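Local coordinates for protein argonaute (Methanocaldococcus jannaschii, PDB 5G5S) that cuts single-stranded target DNA as an endonuclease guided by short complementary DNA strands, and may defend its archaeal host against invading genetic elements, at residues K565-L570 with S592-I597; N311-V316 with I492-T497; Y605-S610 with S633-L638. One frame throughout, in Å; residues are numbered along the deposited sequence.

Contact 1: K565-L570 with S592-I597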
# COMPACT_ATOMS: atom_id res chain seq x y z
N LYS A 565 -6.95 -26.10 8.81
CA LYS A 565 -7.42 -24.73 8.76
C LYS A 565 -7.84 -24.32 7.36
O LYS A 565 -7.46 -24.95 6.38
CB LYS A 565 -6.30 -23.79 9.24
CG LYS A 565 -5.83 -23.97 10.70
CD LYS A 565 -6.87 -23.56 11.75
CE LYS A 565 -6.44 -23.90 13.16
NZ LYS A 565 -5.38 -22.99 13.65
N ASN A 566 -8.64 -23.25 7.29
CA ASN A 566 -9.07 -22.59 6.06
C ASN A 566 -8.47 -21.20 6.18
O ASN A 566 -8.86 -20.43 7.04
CB ASN A 566 -10.60 -22.55 5.92
CG ASN A 566 -11.02 -22.15 4.53
OD1 ASN A 566 -10.21 -21.71 3.70
ND2 ASN A 566 -12.28 -22.32 4.21
N ILE A 567 -7.41 -20.94 5.38
CA ILE A 567 -6.61 -19.71 5.41
C ILE A 567 -6.65 -19.01 4.08
O ILE A 567 -6.43 -19.63 3.04
CB ILE A 567 -5.13 -20.01 5.85
CG1 ILE A 567 -5.07 -20.73 7.22
CG2 ILE A 567 -4.26 -18.75 5.87
CD1 ILE A 567 -3.88 -21.60 7.39
N LEU A 568 -6.89 -17.69 4.12
CA LEU A 568 -6.91 -16.84 2.94
C LEU A 568 -5.75 -15.86 3.04
O LEU A 568 -5.65 -15.14 4.04
CB LEU A 568 -8.27 -16.09 2.83
CG LEU A 568 -8.38 -14.98 1.75
CD1 LEU A 568 -8.32 -15.56 0.35
CD2 LEU A 568 -9.62 -14.12 1.93
N PHE A 569 -4.85 -15.85 2.04
CA PHE A 569 -3.72 -14.92 1.96
C PHE A 569 -4.01 -13.78 0.99
O PHE A 569 -4.51 -13.99 -0.11
CB PHE A 569 -2.40 -15.60 1.55
CG PHE A 569 -1.77 -16.44 2.63
CD1 PHE A 569 -2.07 -17.79 2.74
CD2 PHE A 569 -0.83 -15.89 3.50
CE1 PHE A 569 -1.46 -18.57 3.72
CE2 PHE A 569 -0.23 -16.67 4.49
CZ PHE A 569 -0.56 -18.00 4.61
N LEU A 570 -3.69 -12.58 1.43
CA LEU A 570 -3.87 -11.35 0.67
C LEU A 570 -2.48 -10.80 0.37
O LEU A 570 -1.67 -10.59 1.29
CB LEU A 570 -4.65 -10.36 1.54
CG LEU A 570 -6.19 -10.31 1.51
CD1 LEU A 570 -6.85 -11.63 1.26
CD2 LEU A 570 -6.72 -9.64 2.75
N SER A 592 -5.05 -28.48 4.98
CA SER A 592 -5.61 -27.16 5.03
C SER A 592 -5.98 -26.67 3.67
O SER A 592 -5.37 -27.04 2.68
CB SER A 592 -4.59 -26.19 5.63
OG SER A 592 -4.36 -26.47 7.01
N ASN A 593 -6.98 -25.79 3.63
CA ASN A 593 -7.41 -25.10 2.42
C ASN A 593 -6.64 -23.77 2.43
O ASN A 593 -6.79 -22.96 3.35
CB ASN A 593 -8.91 -24.88 2.44
CG ASN A 593 -9.44 -24.23 1.19
OD1 ASN A 593 -9.67 -24.89 0.17
ND2 ASN A 593 -9.73 -22.94 1.25
N ILE A 594 -5.73 -23.60 1.46
CA ILE A 594 -4.92 -22.40 1.33
C ILE A 594 -5.38 -21.62 0.12
O ILE A 594 -5.34 -22.12 -1.01
CB ILE A 594 -3.39 -22.68 1.30
CG1 ILE A 594 -2.90 -23.60 2.46
CG2 ILE A 594 -2.57 -21.39 1.18
CD1 ILE A 594 -3.05 -23.04 3.95
N GLU A 595 -5.85 -20.41 0.36
CA GLU A 595 -6.30 -19.54 -0.71
C GLU A 595 -5.44 -18.30 -0.80
O GLU A 595 -4.84 -17.88 0.19
CB GLU A 595 -7.78 -19.20 -0.59
CG GLU A 595 -8.68 -20.38 -0.91
CD GLU A 595 -10.16 -20.11 -0.72
OE1 GLU A 595 -10.54 -18.93 -0.67
OE2 GLU A 595 -10.93 -21.09 -0.62
N VAL A 596 -5.32 -17.77 -2.02
CA VAL A 596 -4.56 -16.57 -2.33
C VAL A 596 -5.28 -15.73 -3.38
O VAL A 596 -5.80 -16.25 -4.37
CB VAL A 596 -3.04 -16.82 -2.62
CG1 VAL A 596 -2.81 -17.62 -3.90
CG2 VAL A 596 -2.24 -15.52 -2.64
N ILE A 597 -5.37 -14.44 -3.11
CA ILE A 597 -5.95 -13.47 -4.02
C ILE A 597 -4.96 -12.30 -4.10
O ILE A 597 -4.32 -11.95 -3.11
CB ILE A 597 -7.40 -13.07 -3.62
CG1 ILE A 597 -8.16 -12.45 -4.85
CG2 ILE A 597 -7.44 -12.19 -2.36
CD1 ILE A 597 -9.71 -12.29 -4.75

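Contact 2: N311-V316 with I492-T497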
# COMPACT_ATOMS: atom_id res chain seq x y z
N ASN A 311 -23.63 -2.55 4.01
CA ASN A 311 -22.98 -1.82 5.09
C ASN A 311 -22.97 -2.75 6.30
O ASN A 311 -23.87 -2.71 7.14
CB ASN A 311 -23.72 -0.50 5.36
CG ASN A 311 -23.03 0.39 6.36
OD1 ASN A 311 -21.80 0.52 6.39
ND2 ASN A 311 -23.83 1.06 7.19
N THR A 312 -22.00 -3.67 6.32
CA THR A 312 -21.88 -4.71 7.33
C THR A 312 -21.79 -4.13 8.74
O THR A 312 -21.05 -3.19 8.97
CB THR A 312 -20.79 -5.71 6.92
OG1 THR A 312 -21.17 -6.29 5.67
CG2 THR A 312 -20.55 -6.82 7.95
N PRO A 313 -22.63 -4.61 9.69
CA PRO A 313 -22.56 -4.06 11.04
C PRO A 313 -21.35 -4.58 11.79
O PRO A 313 -20.73 -5.58 11.40
CB PRO A 313 -23.89 -4.47 11.69
CG PRO A 313 -24.53 -5.43 10.75
CD PRO A 313 -23.61 -5.71 9.61
N LEU A 314 -20.99 -3.87 12.85
CA LEU A 314 -19.89 -4.18 13.73
C LEU A 314 -20.47 -4.53 15.08
O LEU A 314 -21.57 -4.08 15.42
CB LEU A 314 -18.92 -2.98 13.84
CG LEU A 314 -18.29 -2.48 12.54
CD1 LEU A 314 -17.83 -1.03 12.67
CD2 LEU A 314 -17.14 -3.36 12.08
N LEU A 315 -19.75 -5.35 15.85
CA LEU A 315 -20.17 -5.73 17.19
C LEU A 315 -19.21 -5.15 18.21
O LEU A 315 -18.00 -5.14 18.00
CB LEU A 315 -20.26 -7.25 17.33
CG LEU A 315 -21.39 -7.95 16.60
CD1 LEU A 315 -21.18 -9.45 16.62
CD2 LEU A 315 -22.76 -7.61 17.21
N VAL A 316 -19.76 -4.66 19.31
CA VAL A 316 -19.07 -4.06 20.46
C VAL A 316 -19.81 -4.55 21.69
O VAL A 316 -20.92 -5.07 21.56
CB VAL A 316 -19.08 -2.51 20.40
CG1 VAL A 316 -17.99 -1.98 19.50
CG2 VAL A 316 -20.44 -1.95 19.98
N ILE A 492 -15.63 -5.92 16.59
CA ILE A 492 -15.43 -7.11 15.75
C ILE A 492 -16.46 -7.10 14.61
O ILE A 492 -17.31 -6.20 14.55
CB ILE A 492 -15.40 -8.45 16.56
CG1 ILE A 492 -16.76 -8.76 17.23
CG2 ILE A 492 -14.25 -8.48 17.57
CD1 ILE A 492 -17.28 -10.12 16.97
N LEU A 493 -16.37 -8.08 13.69
CA LEU A 493 -17.31 -8.21 12.58
C LEU A 493 -18.55 -8.97 13.03
O LEU A 493 -18.42 -9.95 13.76
CB LEU A 493 -16.66 -8.94 11.40
CG LEU A 493 -15.65 -8.14 10.57
CD1 LEU A 493 -14.85 -9.06 9.68
CD2 LEU A 493 -16.34 -7.07 9.74
N ASP A 494 -19.74 -8.52 12.59
CA ASP A 494 -21.01 -9.18 12.93
C ASP A 494 -21.16 -10.50 12.19
O ASP A 494 -21.85 -11.40 12.68
CB ASP A 494 -22.21 -8.26 12.65
CG ASP A 494 -23.56 -8.83 13.06
OD1 ASP A 494 -23.70 -9.26 14.22
OD2 ASP A 494 -24.49 -8.83 12.21
N SER A 495 -20.54 -10.62 11.01
CA SER A 495 -20.60 -11.83 10.19
C SER A 495 -19.30 -12.64 10.29
O SER A 495 -18.21 -12.10 10.04
CB SER A 495 -20.92 -11.48 8.74
OG SER A 495 -19.90 -10.69 8.15
N LYS A 496 -19.43 -13.94 10.65
CA LYS A 496 -18.30 -14.87 10.73
C LYS A 496 -18.04 -15.47 9.35
O LYS A 496 -18.97 -15.81 8.62
CB LYS A 496 -18.54 -15.96 11.78
N THR A 497 -16.75 -15.58 9.01
CA THR A 497 -16.29 -16.06 7.70
C THR A 497 -15.92 -17.55 7.68
O THR A 497 -15.62 -18.10 8.75
CB THR A 497 -15.10 -15.18 7.29
OG1 THR A 497 -13.95 -15.54 8.07
CG2 THR A 497 -15.39 -13.69 7.47

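Contact 3: Y605-S610 with S633-L638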
# COMPACT_ATOMS: atom_id res chain seq x y z
N TYR A 605 -7.00 0.79 -14.09
CA TYR A 605 -8.45 1.03 -14.13
C TYR A 605 -8.86 2.33 -13.51
O TYR A 605 -8.27 2.76 -12.53
CB TYR A 605 -9.26 -0.10 -13.47
CG TYR A 605 -9.24 -1.43 -14.19
CD1 TYR A 605 -10.04 -1.64 -15.32
CD2 TYR A 605 -8.52 -2.51 -13.69
CE1 TYR A 605 -10.08 -2.89 -15.95
CE2 TYR A 605 -8.54 -3.75 -14.33
CZ TYR A 605 -9.32 -3.93 -15.46
OH TYR A 605 -9.33 -5.15 -16.08
N LYS A 606 -9.93 2.93 -14.07
CA LYS A 606 -10.56 4.16 -13.59
C LYS A 606 -12.05 4.01 -13.78
O LYS A 606 -12.49 3.60 -14.85
CB LYS A 606 -10.09 5.41 -14.38
CG LYS A 606 -8.66 5.87 -14.14
CD LYS A 606 -8.39 6.31 -12.69
CE LYS A 606 -6.91 6.31 -12.35
NZ LYS A 606 -6.28 4.96 -12.46
N VAL A 607 -12.83 4.37 -12.75
CA VAL A 607 -14.30 4.36 -12.80
C VAL A 607 -14.73 5.82 -12.83
O VAL A 607 -14.40 6.58 -11.92
CB VAL A 607 -14.97 3.56 -11.64
CG1 VAL A 607 -16.44 3.30 -11.95
CG2 VAL A 607 -14.24 2.24 -11.39
N PHE A 608 -15.44 6.22 -13.90
CA PHE A 608 -15.86 7.60 -14.09
C PHE A 608 -17.10 7.92 -13.23
O PHE A 608 -18.19 8.14 -13.75
CB PHE A 608 -16.06 7.91 -15.59
CG PHE A 608 -14.93 7.56 -16.55
CD1 PHE A 608 -13.63 7.36 -16.09
CD2 PHE A 608 -15.16 7.49 -17.92
CE1 PHE A 608 -12.60 7.03 -16.97
CE2 PHE A 608 -14.12 7.20 -18.81
CZ PHE A 608 -12.85 6.98 -18.33
N THR A 609 -16.91 7.92 -11.88
CA THR A 609 -17.94 8.20 -10.88
C THR A 609 -17.40 8.68 -9.53
O THR A 609 -16.27 8.37 -9.15
CB THR A 609 -18.88 6.99 -10.68
OG1 THR A 609 -20.01 7.43 -9.93
CG2 THR A 609 -18.20 5.80 -9.94
N SER A 610 -18.26 9.37 -8.77
CA SER A 610 -17.94 9.83 -7.42
C SER A 610 -18.58 8.89 -6.39
O SER A 610 -18.37 9.05 -5.19
CB SER A 610 -18.40 11.27 -7.22
OG SER A 610 -17.68 12.13 -8.08
N SER A 633 -10.81 9.34 -6.89
CA SER A 633 -10.29 8.14 -6.27
C SER A 633 -10.01 7.05 -7.29
O SER A 633 -10.70 6.94 -8.29
CB SER A 633 -11.27 7.63 -5.22
OG SER A 633 -12.51 7.36 -5.82
N ASN A 634 -8.99 6.25 -7.03
CA ASN A 634 -8.63 5.17 -7.92
C ASN A 634 -9.14 3.85 -7.40
O ASN A 634 -9.08 3.59 -6.20
CB ASN A 634 -7.11 5.08 -8.04
CG ASN A 634 -6.51 6.25 -8.77
OD1 ASN A 634 -7.23 7.08 -9.32
ND2 ASN A 634 -5.20 6.34 -8.77
N PRO A 635 -9.65 3.00 -8.29
CA PRO A 635 -10.12 1.67 -7.86
C PRO A 635 -8.96 0.72 -7.53
O PRO A 635 -7.80 0.96 -7.87
CB PRO A 635 -10.94 1.19 -9.06
CG PRO A 635 -10.38 1.91 -10.21
CD PRO A 635 -9.87 3.23 -9.73
N VAL A 636 -9.30 -0.36 -6.82
CA VAL A 636 -8.40 -1.43 -6.43
C VAL A 636 -8.70 -2.61 -7.36
O VAL A 636 -9.87 -2.94 -7.57
CB VAL A 636 -8.59 -1.83 -4.93
CG1 VAL A 636 -7.64 -2.95 -4.53
CG2 VAL A 636 -8.41 -0.62 -4.00
N LYS A 637 -7.65 -3.23 -7.92
CA LYS A 637 -7.80 -4.39 -8.78
C LYS A 637 -7.64 -5.69 -7.97
O LYS A 637 -6.69 -5.82 -7.21
CB LYS A 637 -6.81 -4.36 -9.94
CG LYS A 637 -7.07 -5.43 -11.00
CD LYS A 637 -6.06 -5.39 -12.14
CE LYS A 637 -4.70 -5.92 -11.76
NZ LYS A 637 -3.80 -5.98 -12.94
N LEU A 638 -8.59 -6.62 -8.15
CA LEU A 638 -8.60 -7.95 -7.54
C LEU A 638 -8.33 -8.95 -8.66
O LEU A 638 -8.94 -8.86 -9.72
CB LEU A 638 -9.92 -8.25 -6.82
CG LEU A 638 -10.46 -7.14 -5.91
CD1 LEU A 638 -11.81 -7.51 -5.36
CD2 LEU A 638 -9.49 -6.80 -4.78

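Contact 1: K565-L570 with S592-I597
Ile567 and Phe569 of 565-570 bond the backbone of 593-597 in a parallel pair held by five hydrogen bonds, the short strand axes 20° apart. Ile567 N gives to Asn593 O at 2.9 Å and Ile567 O takes Glu595 N, thus bonding the residues on either side of its partner Ile594, as in parallel pairing; Phe569 does the same around Val596. Before them, Lys565 N reaches Ser592 OG at 3.2 Å, which also bonds Met562 O.

Asn566, Asn593 and Glu595 share one face with Leu568, Leu570 and Ile597. Asn593 CG is anti to its backbone N (chi1 -177°), as is Asn566 CG, projecting the amides side by side, their planes 85° apart. Asn593 ND2 bonds Asn566 OD1 at 2.8 Å from above the carbonyl plane and Glu595 OE2 at 2.9 Å; an amide offering two N-H groups suits this site. Glu595 OE2 makes a salt bridge to Arg643, and OE1 hydrogen-bonds Tyr499 OH and Trp641 NE1. Leu568 CD1 lies 3.8 Å from Glu595 CB, and Leu570 CD1 meets Ile597 CG2.

On the other face Ile567 CD1 touches Ile594 CD1 at 3.8 Å, and Ile594 CG2 lies 4.0 Å from Phe569 CD1; branched and aromatic hydrocarbons fill the buried side toward helix 547-556.

With helix 577-590 the strands form a beta-alpha-beta unit of the RNase H-like PIWI domain, flanked by strands 501-506 and 636-645.

Contact 2: N311-V316 with I492-T497
Leu315 and Ile492 form the hydrogen-bonded pair of a short antiparallel bridge, where strand 314-317 is the middle of a three-stranded sheet between 323-326 and 492-493. The bridge joins parts of the chain more than 170 residues apart in sequence and lies away from the guide-binding and catalytic sites.

Backbone bonds set the register. Leu315 N gives to Ile492 O, and Ile492 N to Leu315 O in the carbonyl plane, each at 2.9 Å. Past the strand end, Asp494 N makes a weak bond of 3.3 Å to Pro313 O; proline has no N-H to give, but its carbonyl can still accept.

Leu315 and Ile492 put their hydrocarbon side chains on the same face of this small sheet, where they pack together. With chi1 at 65°, Ile492 brings CG1 rather than CG2 to 3.8 Å from Leu315 CB, and CD1 continues to Leu315 CD1. On the diverging pair, Leu314 CD2 and Leu493 CD2 are a looser 4.5 Å apart.

Thr312 turns its methyl CG2 to Ser495 OG, while its hydroxyl bonds Asp664 of helix 656-666. A carboxylate suits the partly exposed edge because Asp494 OD2 can pair with Lys325 NZ in a salt bridge; OD1 lies 3.5 Å from both Leu315 CD1 and Leu315 CD2.

Contact 3: Y605-S610 with S633-L638
The start of strand 636-645 of the PIWI domain and the residues leading into it, of which Ser633 and Asn634 end the region that binds the phosphorylated 5' end of the guide, pack here against the loop between strands 593-600 and 614-618. The centre of the contact is Pro635. Its ring carbon CG sits 3.2 Å from Tyr605 O and about 4.0 Å from both Tyr605 CB and Val607 CG2. A compact, rigid ring suits this buried place between a carbonyl, the CB of Tyr605 and a methyl of Val607.

Lys606 curls back along its own chain, bent at chi2 (-63°) and chi4 (-61°), and NZ bonds Tyr605 O at 3.0 Å from above the carbonyl plane. This bend also carries CE to 3.1 Å from Asn634 OD1, a contact through carbon. The amide nitrogen of Asn634 is held instead by Asp262.

Tyr605 and Lys637 cross at about a right angle, with Lys637 CD 3.7 Å from Tyr605 CE2 at the ring edge. A long aliphatic stem is suited to this approach; the phenol OH bonds Asp621.

Strand 621-625 lies beside the contact, Ile623 touching Tyr605, Val607 and Pro635, while strand 7-12 lines the loop through Val607.

In the fold
Contacts 1 and 3 are largely buried within the PIWI domain and reach the same mixed sheet through neighbouring strands 593-600 and 636-645, though their centres are about 26 Å apart. Contact 2 is only partly buried and belongs to a separate small sheet. Chemistry follows place: contact 1 is continuous parallel pairing with a polar network on one face, contact 2 a brief antiparallel bridge edged by charge, and contact 3 a loop packed on the start of a strand with no hydrogen bond between its segments. Leu570 of contact 1 and Lys637 of contact 3 each come within about 8 Å, side chain to side chain, of the probable metal ligand Asp572.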